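Peptidoglycan-binding domain 1 (Burkholderia, PDB 5NM7) is a phage endolysin that probably binds bacterial peptidoglycan and cleaves it with a lysozyme-like domain of the N-acetylmuramidase family. Local coordinates at residues F217-A220 with M224-A227; A234-L239 with V252-A257. All coordinates share one frame; numbering follows the deposited sequence.

Both contacts are buried helix-to-helix packing within the N-acetylmuramidase region, and neither has a hydrogen bond or salt bridge crossing it. Contact 1 joins helices 207-219 and 222-229, consecutive in the chain and closely apposed, through a sulfur, an aromatic ring and several branched side chains. Contact 2 joins helices 233-241 and 250-265 more sparingly, with one leucine set against a phenylalanine and an alanine; the charged residues of both its segments take no part in it. The two meet where Met224 CG lies 3.6 Å from Phe236 CE2, so helices 222-229 and 233-241 pass the packing on from one contact to the next.

Contact 1: residues F217-A220 with M224-A227; sequences FVLA and MLAA
A short corner between consecutive helices of the lysozyme-like region brings Phe217, Val218 and Leu219, on helix 207-219, against Met224 and Leu225 in helix 222-229. The backbones come so close that Val218 CA and Leu225 CA are 5.5 Å apart. Val218 meets Leu225 crosswise, the side chains at about a right angle: its CG1 touches Leu225 CD1 at 3.9 Å, while the carbonyl oxygen of Val218 packs against Leu225 CB at 3.6 Å, a van der Waals contact of backbone with side chain. Next to this pair is a Met-aromatic contact. Met224 runs out extended over its first two torsions and then bends at chi3 (-73°), which carries SD to within 4.0 Å of Phe217 CE1 and turns CE toward the same ring atom. The sulfur approaches the ring obliquely, 60° off its normal. It also brushes the second methyl of Val218, with CG2 at 4.1 Å from SD. His187 meets the Phe217 ring edge-to-face, and Leu87 of helix 77-87 covers Val218, Leu219 and Leu225. Asp221, just before helix 222-229, is hydrogen-bonded through OD1 to Met224 N, which ties the first turn of that helix to the connection. At the far end from the sulfur, Leu219 CD2 and Leu225 CD2 meet methyl to methyl at 4.0 Å.

Contact 2: residues A234-L239 with V252-A257; sequences AKFAEL and VKLERA
The backbone bond from Glu238 N to Ala234 O, 2.8 Å long, closes the helical turn that holds Phe236 and Ala237, the two residues of segment 234-239 that touch Leu254 of helix 250-265. A similar bond from Arg256 N to Val252 O, 2.9 Å, spans Leu254 on the other side, so both faces of the contact stand on regular helix. The two segments are not tightly pressed together: the nearest pair, Ala237 CA and Leu254 CA, is 8.3 Å apart. Leu254 bridges that distance with a single methyl. Its CG lies anti to its own carbonyl carbon (chi1 -74°), and CD1 reaches across to the edge of the Phe236 ring, near the ring plane, at 3.8 Å from CD1 of the phenylalanine. The same methyl settles against Ala237 CB at 4.2 Å, and the two side chains Phe236 and Leu254 cross at about a right angle. Helix 91-101 packs on the same residues, with Glu101 touching both Phe236 and Leu254 and Val100 touching Leu254. Tyr240 meets the Phe236 ring with nearly parallel planes, and Trp233, on the same helix as Phe236, packs on Leu254. Between the two segments one methyl, a ring edge and an alanine do the touching, so this junction rests on shape and hydrophobic burial, with no polar bond across it.

Contact 1: residues F217-A220 with M224-A227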
ATOM      1  N   PHE A 217     -11.482   4.071  -5.376  1.00 16.61           N
ATOM      2  CA  PHE A 217     -11.920   4.545  -4.079  1.00 16.48           C
ATOM      3  C   PHE A 217     -11.828   6.053  -4.005  1.00 16.33           C
ATOM      4  O   PHE A 217     -12.781   6.726  -3.583  1.00 16.89           O
ATOM      5  CB  PHE A 217     -11.089   3.922  -2.980  1.00 17.10           C
ATOM      6  CG  PHE A 217     -11.452   4.364  -1.607  1.00 17.71           C
ATOM      7  CD1 PHE A 217     -10.656   5.273  -0.946  1.00 20.44           C
ATOM      8  CD2 PHE A 217     -12.548   3.835  -0.935  1.00 19.56           C
ATOM      9  CE1 PHE A 217     -10.980   5.651   0.336  1.00 21.64           C
ATOM     10  CE2 PHE A 217     -12.885   4.216   0.348  1.00 22.20           C
ATOM     11  CZ  PHE A 217     -12.083   5.148   0.997  1.00 21.87           C
ATOM     12  N   VAL A 218     -10.709   6.568  -4.477  1.00 15.66           N
ATOM     13  CA  VAL A 218     -10.485   8.017  -4.478  1.00 17.30           C
ATOM     14  C   VAL A 218     -11.419   8.691  -5.483  1.00 17.55           C
ATOM     15  O   VAL A 218     -12.025   9.727  -5.166  1.00 16.45           O
ATOM     16  CB  VAL A 218      -9.033   8.377  -4.721  1.00 17.72           C
ATOM     17  CG1 VAL A 218      -8.849   9.880  -4.768  1.00 18.59           C
ATOM     18  CG2 VAL A 218      -8.168   7.819  -3.581  1.00 18.99           C
ATOM     19  N   LEU A 219     -11.546   8.108  -6.665  1.00 15.94           N
ATOM     20  CA  LEU A 219     -12.456   8.640  -7.683  1.00 17.49           C
ATOM     21  C   LEU A 219     -13.895   8.721  -7.196  1.00 17.64           C
ATOM     22  O   LEU A 219     -14.644   9.621  -7.622  1.00 19.72           O
ATOM     23  CB  LEU A 219     -12.365   7.852  -8.982  1.00 17.77           C
ATOM     24  CG  LEU A 219     -11.115   8.013  -9.845  1.00 17.48           C
ATOM     25  CD1 LEU A 219     -11.069   7.035 -10.988  1.00 19.56           C
ATOM     26  CD2 LEU A 219     -10.960   9.435 -10.363  1.00 19.41           C
ATOM     27  N   ALA A 220     -14.291   7.798  -6.326  1.00 16.34           N
ATOM     28  CA  ALA A 220     -15.642   7.768  -5.762  1.00 18.70           C
ATOM     29  C   ALA A 220     -15.921   8.819  -4.696  1.00 20.08           C
ATOM     30  O   ALA A 220     -17.085   9.015  -4.335  1.00 21.40           O
ATOM     31  CB  ALA A 220     -15.936   6.380  -5.209  1.00 19.17           C
ATOM     32  N   MET A 224     -12.321  14.030  -1.435  1.00 17.59           N
ATOM     33  CA  MET A 224     -10.981  13.421  -1.312  1.00 17.57           C
ATOM     34  C   MET A 224     -10.099  13.541  -2.554  1.00 17.19           C
ATOM     35  O   MET A 224      -8.906  13.890  -2.473  1.00 17.64           O
ATOM     36  CB  MET A 224     -11.140  11.951  -0.890  1.00 19.53           C
ATOM     37  CG  MET A 224      -9.810  11.303  -0.604  1.00 22.15           C
ATOM     38  SD  MET A 224     -10.024   9.524  -0.344  1.00 25.85           S
ATOM     39  CE  MET A 224     -10.760   9.619   1.202  1.00 21.32           C
ATOM     40  N   LEU A 225     -10.685  13.302  -3.723  1.00 16.16           N
ATOM     41  CA  LEU A 225     -10.020  13.454  -4.972  1.00 16.35           C
ATOM     42  C   LEU A 225      -9.505  14.876  -5.158  1.00 16.13           C
ATOM     43  O   LEU A 225      -8.396  15.106  -5.607  1.00 17.01           O
ATOM     44  CB  LEU A 225     -10.957  13.080  -6.111  1.00 16.74           C
ATOM     45  CG  LEU A 225     -10.438  13.255  -7.534  1.00 18.56           C
ATOM     46  CD1 LEU A 225      -9.262  12.347  -7.811  1.00 19.69           C
ATOM     47  CD2 LEU A 225     -11.572  12.942  -8.497  1.00 19.33           C
ATOM     48  N   ALA A 226     -10.363  15.842  -4.827  1.00 16.70           N
ATOM     49  CA  ALA A 226      -9.967  17.240  -4.994  1.00 18.16           C
ATOM     50  C   ALA A 226      -8.847  17.589  -4.052  1.00 18.39           C
ATOM     51  O   ALA A 226      -7.958  18.351  -4.440  1.00 18.76           O
ATOM     52  CB  ALA A 226     -11.155  18.179  -4.806  1.00 18.89           C
ATOM     53  N   ALA A 227      -8.872  17.018  -2.838  1.00 17.87           N
ATOM     54  CA  ALA A 227      -7.835  17.287  -1.849  1.00 18.13           C
ATOM     55  C   ALA A 227      -6.501  16.753  -2.357  1.00 18.42           C
ATOM     56  O   ALA A 227      -5.498  17.437  -2.286  1.00 18.81           O
ATOM     57  CB  ALA A 227      -8.183  16.722  -0.510  1.00 18.44           C
TER

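Contact 2: residues A234-L239 with V252-A257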
ATOM      1  N   ALA A 234      -3.038  17.568   4.581  1.00 19.25           N
ATOM      2  CA  ALA A 234      -3.689  17.342   5.865  1.00 21.97           C
ATOM      3  C   ALA A 234      -5.134  16.963   5.646  1.00 20.59           C
ATOM      4  O   ALA A 234      -5.659  16.080   6.316  1.00 20.99           O
ATOM      5  CB  ALA A 234      -3.570  18.576   6.763  1.00 24.84           C
ATOM      6  N   LYS A 235      -5.793  17.654   4.708  1.00 21.34           N
ATOM      7  CA  LYS A 235      -7.182  17.331   4.397  1.00 21.38           C
ATOM      8  C   LYS A 235      -7.308  15.908   3.798  1.00 19.49           C
ATOM      9  O   LYS A 235      -8.140  15.149   4.242  1.00 18.47           O
ATOM     10  CB  LYS A 235      -7.756  18.363   3.428  1.00 22.83           C
ATOM     11  CG  LYS A 235      -9.169  18.099   2.997  1.00 25.38           C
ATOM     12  CD  LYS A 235     -10.076  17.898   4.186  1.00 26.87           C
ATOM     13  N   PHE A 236      -6.440  15.580   2.866  1.00 17.04           N
ATOM     14  CA  PHE A 236      -6.454  14.239   2.289  1.00 16.33           C
ATOM     15  C   PHE A 236      -6.234  13.205   3.397  1.00 17.42           C
ATOM     16  O   PHE A 236      -6.962  12.214   3.473  1.00 18.08           O
ATOM     17  CB  PHE A 236      -5.414  14.044   1.227  1.00 16.89           C
ATOM     18  CG  PHE A 236      -5.356  12.627   0.728  1.00 17.85           C
ATOM     19  CD1 PHE A 236      -4.427  11.748   1.264  1.00 17.71           C
ATOM     20  CD2 PHE A 236      -6.236  12.180  -0.234  1.00 18.50           C
ATOM     21  CE1 PHE A 236      -4.424  10.427   0.855  1.00 19.27           C
ATOM     22  CE2 PHE A 236      -6.208  10.866  -0.678  1.00 16.91           C
ATOM     23  CZ  PHE A 236      -5.287   9.995  -0.129  1.00 18.42           C
ATOM     24  N   ALA A 237      -5.243  13.436   4.250  1.00 18.15           N
ATOM     25  CA  ALA A 237      -4.938  12.488   5.294  1.00 20.25           C
ATOM     26  C   ALA A 237      -6.103  12.355   6.262  1.00 18.44           C
ATOM     27  O   ALA A 237      -6.456  11.265   6.679  1.00 17.30           O
ATOM     28  CB  ALA A 237      -3.649  12.862   6.006  1.00 22.64           C
ATOM     29  N   GLU A 238      -6.746  13.469   6.622  1.00 19.00           N
ATOM     30  CA  GLU A 238      -7.899  13.387   7.522  1.00 20.90           C
ATOM     31  C   GLU A 238      -9.038  12.553   6.910  1.00 19.57           C
ATOM     32  O   GLU A 238      -9.658  11.714   7.596  1.00 21.38           O
ATOM     33  CB  GLU A 238      -8.414  14.798   7.832  1.00 24.41           C
ATOM     34  CG  GLU A 238      -9.639  14.788   8.736  1.00 29.66           C
ATOM     35  CD  GLU A 238     -10.071  16.179   9.166  1.00 37.58           C
ATOM     36  OE1 GLU A 238      -9.882  17.160   8.390  1.00 40.71           O
ATOM     37  OE2 GLU A 238     -10.639  16.253  10.284  1.00 47.18           O
ATOM     38  N   LEU A 239      -9.277  12.770   5.613  1.00 19.54           N
ATOM     39  CA  LEU A 239     -10.355  12.063   4.918  1.00 19.21           C
ATOM     40  C   LEU A 239     -10.007  10.591   4.725  1.00 18.95           C
ATOM     41  O   LEU A 239     -10.892   9.733   4.843  1.00 21.62           O
ATOM     42  CB  LEU A 239     -10.646  12.676   3.560  1.00 19.67           C
ATOM     43  CG  LEU A 239     -11.183  14.120   3.621  1.00 21.14           C
ATOM     44  CD1 LEU A 239     -11.191  14.705   2.222  1.00 23.09           C
ATOM     45  CD2 LEU A 239     -12.553  14.124   4.283  1.00 22.83           C
ATOM     46  N   VAL A 252       2.206  15.265   7.190  1.00 20.44           N
ATOM     47  CA  VAL A 252       3.513  15.779   6.912  1.00 21.77           C
ATOM     48  C   VAL A 252       4.369  14.806   6.147  1.00 19.51           C
ATOM     49  O   VAL A 252       5.177  15.201   5.336  1.00 19.97           O
ATOM     50  CB  VAL A 252       4.221  16.213   8.218  1.00 25.84           C
ATOM     51  CG1 VAL A 252       5.576  16.827   7.891  1.00 27.36           C
ATOM     52  CG2 VAL A 252       3.367  17.227   8.957  1.00 27.84           C
ATOM     53  N   LYS A 253       4.191  13.496   6.371  1.00 19.13           N
ATOM     54  CA  LYS A 253       4.894  12.543   5.531  1.00 19.23           C
ATOM     55  C   LYS A 253       4.520  12.656   4.064  1.00 18.65           C
ATOM     56  O   LYS A 253       5.388  12.545   3.207  1.00 18.56           O
ATOM     57  CB  LYS A 253       4.673  11.096   6.028  1.00 21.58           C
ATOM     58  CG  LYS A 253       5.429  10.831   7.326  1.00 22.96           C
ATOM     59  CD  LYS A 253       5.084   9.451   7.862  1.00 26.72           C
ATOM     60  CE  LYS A 253       5.994   9.106   9.032  1.00 29.48           C
ATOM     61  NZ  LYS A 253       5.453   7.923   9.736  1.00 33.81           N
ATOM     62  N   LEU A 254       3.232  12.857   3.780  1.00 17.99           N
ATOM     63  CA  LEU A 254       2.779  13.067   2.419  1.00 17.03           C
ATOM     64  C   LEU A 254       3.414  14.326   1.837  1.00 18.24           C
ATOM     65  O   LEU A 254       3.958  14.283   0.742  1.00 20.83           O
ATOM     66  CB  LEU A 254       1.255  13.195   2.337  1.00 16.69           C
ATOM     67  CG  LEU A 254       0.514  11.861   2.507  1.00 17.96           C
ATOM     68  CD1 LEU A 254      -0.948  12.100   2.841  1.00 17.12           C
ATOM     69  CD2 LEU A 254       0.665  11.047   1.254  1.00 18.35           C
ATOM     70  N   GLU A 255       3.339  15.393   2.602  1.00 20.89           N
ATOM     71  CA  GLU A 255       3.877  16.721   2.162  1.00 23.07           C
ATOM     72  C   GLU A 255       5.337  16.636   1.820  1.00 22.85           C
ATOM     73  O   GLU A 255       5.766  16.991   0.712  1.00 22.58           O
ATOM     74  CB  GLU A 255       3.617  17.760   3.246  1.00 24.54           C
ATOM     75  CG  GLU A 255       4.205  19.182   3.104  1.00 27.19           C
ATOM     76  CD  GLU A 255       4.397  19.838   4.479  1.00 28.20           C
ATOM     77  OE1 GLU A 255       3.630  19.619   5.478  1.00 26.83           O
ATOM     78  OE2 GLU A 255       5.349  20.603   4.572  1.00 33.59           O
ATOM     79  N   ARG A 256       6.113  16.062   2.730  1.00 23.35           N
ATOM     80  CA  ARG A 256       7.549  15.950   2.518  1.00 24.15           C
ATOM     81  C   ARG A 256       7.958  14.925   1.464  1.00 22.71           C
ATOM     82  O   ARG A 256       8.885  15.159   0.697  1.00 22.17           O
ATOM     83  CB  ARG A 256       8.255  15.804   3.890  1.00 26.42           C
ATOM     84  CG  ARG A 256       7.785  16.951   4.803  1.00 29.92           C
ATOM     85  CD  ARG A 256       8.809  17.526   5.735  1.00 32.33           C
ATOM     86  NE  ARG A 256       8.195  18.611   6.523  1.00 36.06           N
ATOM     87  CZ  ARG A 256       8.568  18.995   7.745  1.00 38.77           C
ATOM     88  NH1 ARG A 256       9.566  18.392   8.389  1.00 38.04           N
ATOM     89  NH2 ARG A 256       7.919  19.987   8.336  1.00 40.54           N
ATOM     90  N   ALA A 257       7.204  13.831   1.311  1.00 23.04           N
ATOM     91  CA  ALA A 257       7.402  12.925   0.199  1.00 22.52           C
ATOM     92  C   ALA A 257       7.164  13.572  -1.160  1.00 22.43           C
ATOM     93  O   ALA A 257       7.930  13.371  -2.100  1.00 21.04           O
ATOM     94  CB  ALA A 257       6.512  11.676   0.335  1.00 22.32           C
TER